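Adhesion and penetration protein autotransporter (Haemophilus influenzae, PDB 3SYJ) promotes adherence to and invasion of host cells, mediates bacterial aggregation through self-association of its passenger domain, and is probably a serine protease. Local coordinates at residues Gln345-Leu350 and Asn368-Pro373; Thr391-Val396 and His413-Gly418. All coordinates share one frame; numbering follows the deposited sequence.

Contact 1: Gln345-Leu350 and Asn368-Pro373; sequences QKQGSL and NFTVSP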
loop_
_atom_site.group_PDB
_atom_site.type_symbol
_atom_site.label_atom_id
_atom_site.label_comp_id
_atom_site.label_asym_id
_atom_site.label_seq_id
_atom_site.Cartn_x
_atom_site.Cartn_y
_atom_site.Cartn_z
ATOM N N GLN A 345 -53.875 -31.220 -18.954
ATOM C CA GLN A 345 -52.487 -31.566 -19.164
ATOM C C GLN A 345 -51.792 -30.751 -20.248
ATOM O O GLN A 345 -50.636 -30.809 -20.393
ATOM C CB GLN A 345 -52.350 -33.062 -19.392
ATOM C CG GLN A 345 -52.641 -33.877 -18.143
ATOM C CD GLN A 345 -52.761 -35.370 -18.372
ATOM O OE1 GLN A 345 -52.157 -36.148 -17.665
ATOM N NE2 GLN A 345 -53.528 -35.769 -19.352
ATOM N N LYS A 346 -52.537 -29.969 -20.988
ATOM C CA LYS A 346 -51.935 -29.089 -21.960
ATOM C C LYS A 346 -52.090 -27.585 -21.944
ATOM O O LYS A 346 -51.306 -26.924 -21.362
ATOM C CB LYS A 346 -52.223 -29.554 -23.379
ATOM C CG LYS A 346 -51.467 -30.780 -23.776
ATOM C CD LYS A 346 -51.973 -31.391 -25.041
ATOM C CE LYS A 346 -51.224 -32.616 -25.520
ATOM N NZ LYS A 346 -50.132 -33.179 -24.681
ATOM N N GLN A 347 -53.116 -27.060 -22.557
ATOM C CA GLN A 347 -53.673 -25.760 -22.289
ATOM C C GLN A 347 -55.175 -25.747 -22.315
ATOM O O GLN A 347 -55.771 -25.785 -23.346
ATOM C CB GLN A 347 -53.129 -24.699 -23.227
ATOM C CG GLN A 347 -53.516 -23.301 -22.914
ATOM C CD GLN A 347 -52.707 -22.678 -21.799
ATOM O OE1 GLN A 347 -51.620 -23.030 -21.586
ATOM N NE2 GLN A 347 -53.249 -21.739 -21.148
ATOM N N GLY A 348 -55.771 -25.625 -21.149
ATOM C CA GLY A 348 -57.216 -25.627 -21.046
ATOM C C GLY A 348 -57.802 -24.242 -21.205
ATOM O O GLY A 348 -57.094 -23.231 -21.119
ATOM N N SER A 349 -59.106 -24.195 -21.439
ATOM C CA SER A 349 -59.808 -22.933 -21.646
ATOM C C SER A 349 -61.093 -22.902 -20.823
ATOM O O SER A 349 -61.787 -23.913 -20.683
ATOM C CB SER A 349 -60.141 -22.736 -23.131
ATOM O OG SER A 349 -58.982 -22.406 -23.884
ATOM N N LEU A 350 -61.403 -21.737 -20.267
ATOM C CA LEU A 350 -62.651 -21.557 -19.557
ATOM C C LEU A 350 -63.244 -20.240 -20.013
ATOM O O LEU A 350 -62.625 -19.190 -19.858
ATOM C CB LEU A 350 -62.421 -21.558 -18.043
ATOM C CG LEU A 350 -63.665 -21.224 -17.222
ATOM C CD1 LEU A 350 -64.792 -22.259 -17.465
ATOM C CD2 LEU A 350 -63.332 -21.073 -15.735
ATOM N N ASN A 368 -52.261 -25.649 -16.917
ATOM C CA ASN A 368 -52.395 -24.299 -17.452
ATOM C C ASN A 368 -53.783 -24.044 -18.012
ATOM O O ASN A 368 -54.366 -24.914 -18.650
ATOM C CB ASN A 368 -51.348 -24.046 -18.530
ATOM C CG ASN A 368 -49.949 -24.304 -18.037
ATOM O OD1 ASN A 368 -49.603 -23.931 -16.916
ATOM N ND2 ASN A 368 -49.134 -24.956 -18.865
ATOM N N PHE A 369 -54.310 -22.851 -17.760
ATOM C CA PHE A 369 -55.620 -22.457 -18.263
ATOM C C PHE A 369 -55.629 -21.026 -18.778
ATOM O O PHE A 369 -54.907 -20.164 -18.274
ATOM C CB PHE A 369 -56.697 -22.620 -17.185
ATOM C CG PHE A 369 -57.243 -24.012 -17.087
ATOM C CD1 PHE A 369 -56.544 -24.997 -16.411
ATOM C CD2 PHE A 369 -58.448 -24.340 -17.683
ATOM C CE1 PHE A 369 -57.046 -26.288 -16.329
ATOM C CE2 PHE A 369 -58.952 -25.630 -17.612
ATOM C CZ PHE A 369 -58.253 -26.606 -16.932
ATOM N N THR A 370 -56.459 -20.795 -19.788
ATOM C CA THR A 370 -56.770 -19.459 -20.273
ATOM C C THR A 370 -58.224 -19.212 -19.922
ATOM O O THR A 370 -59.099 -19.982 -20.317
ATOM C CB THR A 370 -56.583 -19.341 -21.800
ATOM O OG1 THR A 370 -55.223 -19.656 -22.142
ATOM C CG2 THR A 370 -56.913 -17.929 -22.278
ATOM N N VAL A 371 -58.476 -18.160 -19.153
ATOM C CA VAL A 371 -59.816 -17.883 -18.670
ATOM C C VAL A 371 -60.236 -16.534 -19.210
ATOM O O VAL A 371 -59.602 -15.513 -18.940
ATOM C CB VAL A 371 -59.868 -17.893 -17.140
ATOM C CG1 VAL A 371 -61.293 -17.772 -16.661
ATOM C CG2 VAL A 371 -59.250 -19.181 -16.614
ATOM N N SER A 372 -61.306 -16.535 -19.992
ATOM C CA SER A 372 -61.634 -15.376 -20.797
ATOM C C SER A 372 -63.127 -15.080 -20.823
ATOM O O SER A 372 -63.946 -15.998 -20.898
ATOM C CB SER A 372 -61.123 -15.605 -22.225
ATOM O OG SER A 372 -61.800 -14.767 -23.149
ATOM N N PRO A 373 -63.483 -13.791 -20.776
ATOM C CA PRO A 373 -64.875 -13.366 -20.951
ATOM C C PRO A 373 -65.205 -13.299 -22.429
ATOM O O PRO A 373 -64.318 -12.971 -23.208
ATOM C CB PRO A 373 -64.880 -11.930 -20.407
ATOM C CG PRO A 373 -63.446 -11.571 -20.138
ATOM C CD PRO A 373 -62.567 -12.645 -20.677
HETATM O O HOH W 1 -51.329 -28.111 -18.231
HETATM O O HOH W 2 -49.514 -24.783 -21.949
HETATM O O HOH W 3 -52.074 -19.825 -18.990
#
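Gly348 and Phe369 pair where two parallel strands meet, and the glycine's missing side chain is what makes room: its CA lies over one face of the Phe369 ring, offset toward the rim, 4.1 Å from the centroid, in a CH-pi contact. The ring leans over the neighbouring strand because its CG is anti to the carbonyl carbon (chi1 -84°). Leu350 and Val371 continue this buried face side by side, Leu350 CD2 lying 4.0 Å from Val371 CG1. On the other face Gln347 bends at chi2 (79°), and its NE2 donates to Thr370 OG1 (3.0 Å) in a bent bond (137° at the hydrogen), the hydroxyl tilted from the amide plane; amide and hydroxyl suit this partly exposed side. A water joins Gln347 OE1, Lys346 O and Asn368 ND2, and Asn368 OD1 accepts from Thr391 N; a second water links Gln347 NE2 to Phe369 O. The parallel backbone ladder between these faces runs from Gly348 N to Asn368 O (3.0 Å) as far as Ser372 N to Leu350 O (3.0 Å). In the beta-helix, strand 348-352 is flanked by strand 279-285, whose Tyr280 and Ile282 touch Leu350, and strand 369-373 by strand 391-394, with the Phe365 ring meeting that of Phe369.

Contact 2: Thr391-Val396 and His413-Gly418; sequences TVTWKV and HVQAKG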
loop_
_atom_site.group_PDB
_atom_site.type_symbol
_atom_site.label_atom_id
_atom_site.label_comp_id
_atom_site.label_asym_id
_atom_site.label_seq_id
_atom_site.Cartn_x
_atom_site.Cartn_y
_atom_site.Cartn_z
ATOM N N THR A 391 -49.954 -22.338 -14.636
ATOM C CA THR A 391 -50.213 -20.926 -14.861
ATOM C C THR A 391 -51.637 -20.739 -15.358
ATOM O O THR A 391 -52.082 -21.414 -16.292
ATOM C CB THR A 391 -49.217 -20.285 -15.866
ATOM O OG1 THR A 391 -47.875 -20.376 -15.360
ATOM C CG2 THR A 391 -49.556 -18.820 -16.090
ATOM N N VAL A 392 -52.358 -19.832 -14.715
ATOM C CA VAL A 392 -53.716 -19.533 -15.119
ATOM C C VAL A 392 -53.777 -18.097 -15.597
ATOM O O VAL A 392 -53.642 -17.168 -14.808
ATOM C CB VAL A 392 -54.736 -19.769 -13.979
ATOM C CG1 VAL A 392 -56.117 -19.274 -14.393
ATOM C CG2 VAL A 392 -54.801 -21.240 -13.621
ATOM N N THR A 393 -53.947 -17.927 -16.905
ATOM C CA THR A 393 -54.101 -16.606 -17.487
ATOM C C THR A 393 -55.526 -16.116 -17.244
ATOM O O THR A 393 -56.478 -16.648 -17.813
ATOM C CB THR A 393 -53.775 -16.632 -18.974
ATOM O OG1 THR A 393 -52.477 -17.208 -19.158
ATOM C CG2 THR A 393 -53.780 -15.219 -19.543
ATOM N N TRP A 394 -55.660 -15.112 -16.383
ATOM C CA TRP A 394 -56.956 -14.694 -15.859
ATOM C C TRP A 394 -57.381 -13.375 -16.486
ATOM O O TRP A 394 -56.864 -12.322 -16.131
ATOM C CB TRP A 394 -56.870 -14.551 -14.334
ATOM C CG TRP A 394 -58.195 -14.373 -13.642
ATOM C CD1 TRP A 394 -58.727 -13.205 -13.181
ATOM C CD2 TRP A 394 -59.148 -15.399 -13.327
ATOM N NE1 TRP A 394 -59.951 -13.438 -12.604
ATOM C CE2 TRP A 394 -60.235 -14.777 -12.685
ATOM C CE3 TRP A 394 -59.190 -16.781 -13.532
ATOM C CZ2 TRP A 394 -61.352 -15.486 -12.248
ATOM C CZ3 TRP A 394 -60.297 -17.482 -13.102
ATOM C CH2 TRP A 394 -61.364 -16.833 -12.468
ATOM N N LYS A 395 -58.320 -13.432 -17.426
ATOM C CA LYS A 395 -58.690 -12.239 -18.186
ATOM C C LYS A 395 -60.055 -11.694 -17.778
ATOM O O LYS A 395 -60.675 -10.921 -18.508
ATOM C CB LYS A 395 -58.653 -12.536 -19.684
ATOM C CG LYS A 395 -57.258 -12.870 -20.183
ATOM C CD LYS A 395 -57.243 -13.296 -21.646
ATOM C CE LYS A 395 -55.821 -13.609 -22.093
ATOM N NZ LYS A 395 -55.756 -14.274 -23.427
ATOM N N VAL A 396 -60.511 -12.097 -16.600
ATOM C CA VAL A 396 -61.843 -11.750 -16.131
ATOM C C VAL A 396 -61.762 -10.800 -14.950
ATOM O O VAL A 396 -61.043 -11.061 -13.987
ATOM C CB VAL A 396 -62.607 -13.013 -15.731
ATOM C CG1 VAL A 396 -63.905 -12.659 -15.062
ATOM C CG2 VAL A 396 -62.870 -13.850 -16.964
ATOM N N HIS A 413 -51.889 -15.144 -13.765
ATOM C CA HIS A 413 -51.463 -14.051 -14.626
ATOM C C HIS A 413 -52.671 -13.166 -14.937
ATOM O O HIS A 413 -53.468 -13.482 -15.809
ATOM C CB HIS A 413 -50.819 -14.621 -15.898
ATOM C CG HIS A 413 -50.353 -13.586 -16.873
ATOM N ND1 HIS A 413 -50.174 -12.264 -16.531
ATOM C CD2 HIS A 413 -49.995 -13.686 -18.176
ATOM C CE1 HIS A 413 -49.746 -11.590 -17.583
ATOM N NE2 HIS A 413 -49.629 -12.430 -18.595
ATOM N N VAL A 414 -52.811 -12.069 -14.203
ATOM C CA VAL A 414 -53.961 -11.177 -14.370
ATOM C C VAL A 414 -53.823 -10.315 -15.620
ATOM O O VAL A 414 -52.854 -9.563 -15.772
ATOM C CB VAL A 414 -54.142 -10.264 -13.145
ATOM C CG1 VAL A 414 -55.302 -9.284 -13.355
ATOM C CG2 VAL A 414 -54.366 -11.104 -11.913
ATOM N N GLN A 415 -54.806 -10.418 -16.508
ATOM C CA GLN A 415 -54.719 -9.765 -17.805
ATOM C C GLN A 415 -56.095 -9.346 -18.320
ATOM O O GLN A 415 -56.365 -9.423 -19.519
ATOM C CB GLN A 415 -54.052 -10.715 -18.805
ATOM C CG GLN A 415 -53.123 -10.048 -19.796
ATOM C CD GLN A 415 -52.402 -11.061 -20.671
ATOM O OE1 GLN A 415 -51.191 -10.966 -20.888
ATOM N NE2 GLN A 415 -53.145 -12.044 -21.171
ATOM N N ALA A 416 -56.968 -8.908 -17.420
ATOM C CA ALA A 416 -58.289 -8.443 -17.827
ATOM C C ALA A 416 -58.227 -7.007 -18.364
ATOM O O ALA A 416 -57.167 -6.376 -18.354
ATOM C CB ALA A 416 -59.260 -8.539 -16.661
ATOM N N LYS A 417 -59.362 -6.489 -18.825
ATOM C CA LYS A 417 -59.390 -5.171 -19.452
ATOM C C LYS A 417 -60.080 -4.120 -18.614
ATOM O O LYS A 417 -61.145 -4.360 -18.042
ATOM C CB LYS A 417 -60.059 -5.223 -20.833
ATOM C CG LYS A 417 -59.126 -5.669 -21.960
ATOM C CD LYS A 417 -59.804 -5.615 -23.330
ATOM C CE LYS A 417 -60.156 -4.189 -23.736
ATOM N NZ LYS A 417 -60.634 -4.108 -25.154
ATOM N N GLY A 418 -59.471 -2.942 -18.571
ATOM C CA GLY A 418 -60.075 -1.793 -17.935
ATOM C C GLY A 418 -59.765 -1.664 -16.459
ATOM O O GLY A 418 -58.750 -2.161 -15.967
HETATM O O HOH W 4 -61.520 -8.229 -19.127
#
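Trp394 N donates to His413 O across 2.8 Å in a nearly straight bond (168° at the hydrogen). Trp394 grips segment 413-418 through its carbonyl as well, since Gln415 N donates to Trp394 O, also at 2.8 Å; with His413 N to Val392 O at 2.9 Å these bonds make a short parallel ladder. Thr393 and His413 pair on the partly exposed face, where a beta-branched hydroxyl residue and an imidazole can sit beside solvent. With chi1 of Thr393 at -54° placing OG1 beside the backbone N and CG2 anti to it, the methyl approaches the His413 ring obliquely, Thr393 CG2 lying 4.3 Å from His413 CD2. On the same side Lys395 and Gln415 run alongside one another, pointing the same way; the aliphatic part of the lysine does the touching, its CG 4.1 Å from Gln415 CB. Trp394 and Val414 pair on the buried face, but the indole swings away from Val414 and takes Val396 CB over one of its faces, 4.0 Å above the plane. Beyond Val414 the backbone of 413-418 leaves strand geometry. Ala416, small enough to come close, sets its CB 3.3 Å from Lys395 O, and a water carries that carbonyl on to Lys417 N. Inside the beta-helix, the indole packs on Leu363 and Phe365 of strand 363-366 and on Leu412, while Val371 of strand 369-373 touches Val392. Past 413-418, Glu434 meets His413 and Gln415, so the contact lies between successive coils.

How the contacts relate
Contacts 1 and 2 follow one another along the beta-helix, their centres about 11 Å apart, and strands 369-373 and 391-394 are the neighbours that join them. Phe369 O and Thr393 N, 2.8 Å apart, probably form a hydrogen bond, and the side chain of Asn368 adds a second tie between the start of one strand and the next. On the buried side the hydrophobic faces merge: Val371 CG1 reaches Trp394 CZ3 at 3.7 Å, and at the far end Pro373 CG packs against Lys395 O. Both contacts are thus consecutive steps of one solenoid wall, away from the probable protease active-site serine, Ser218.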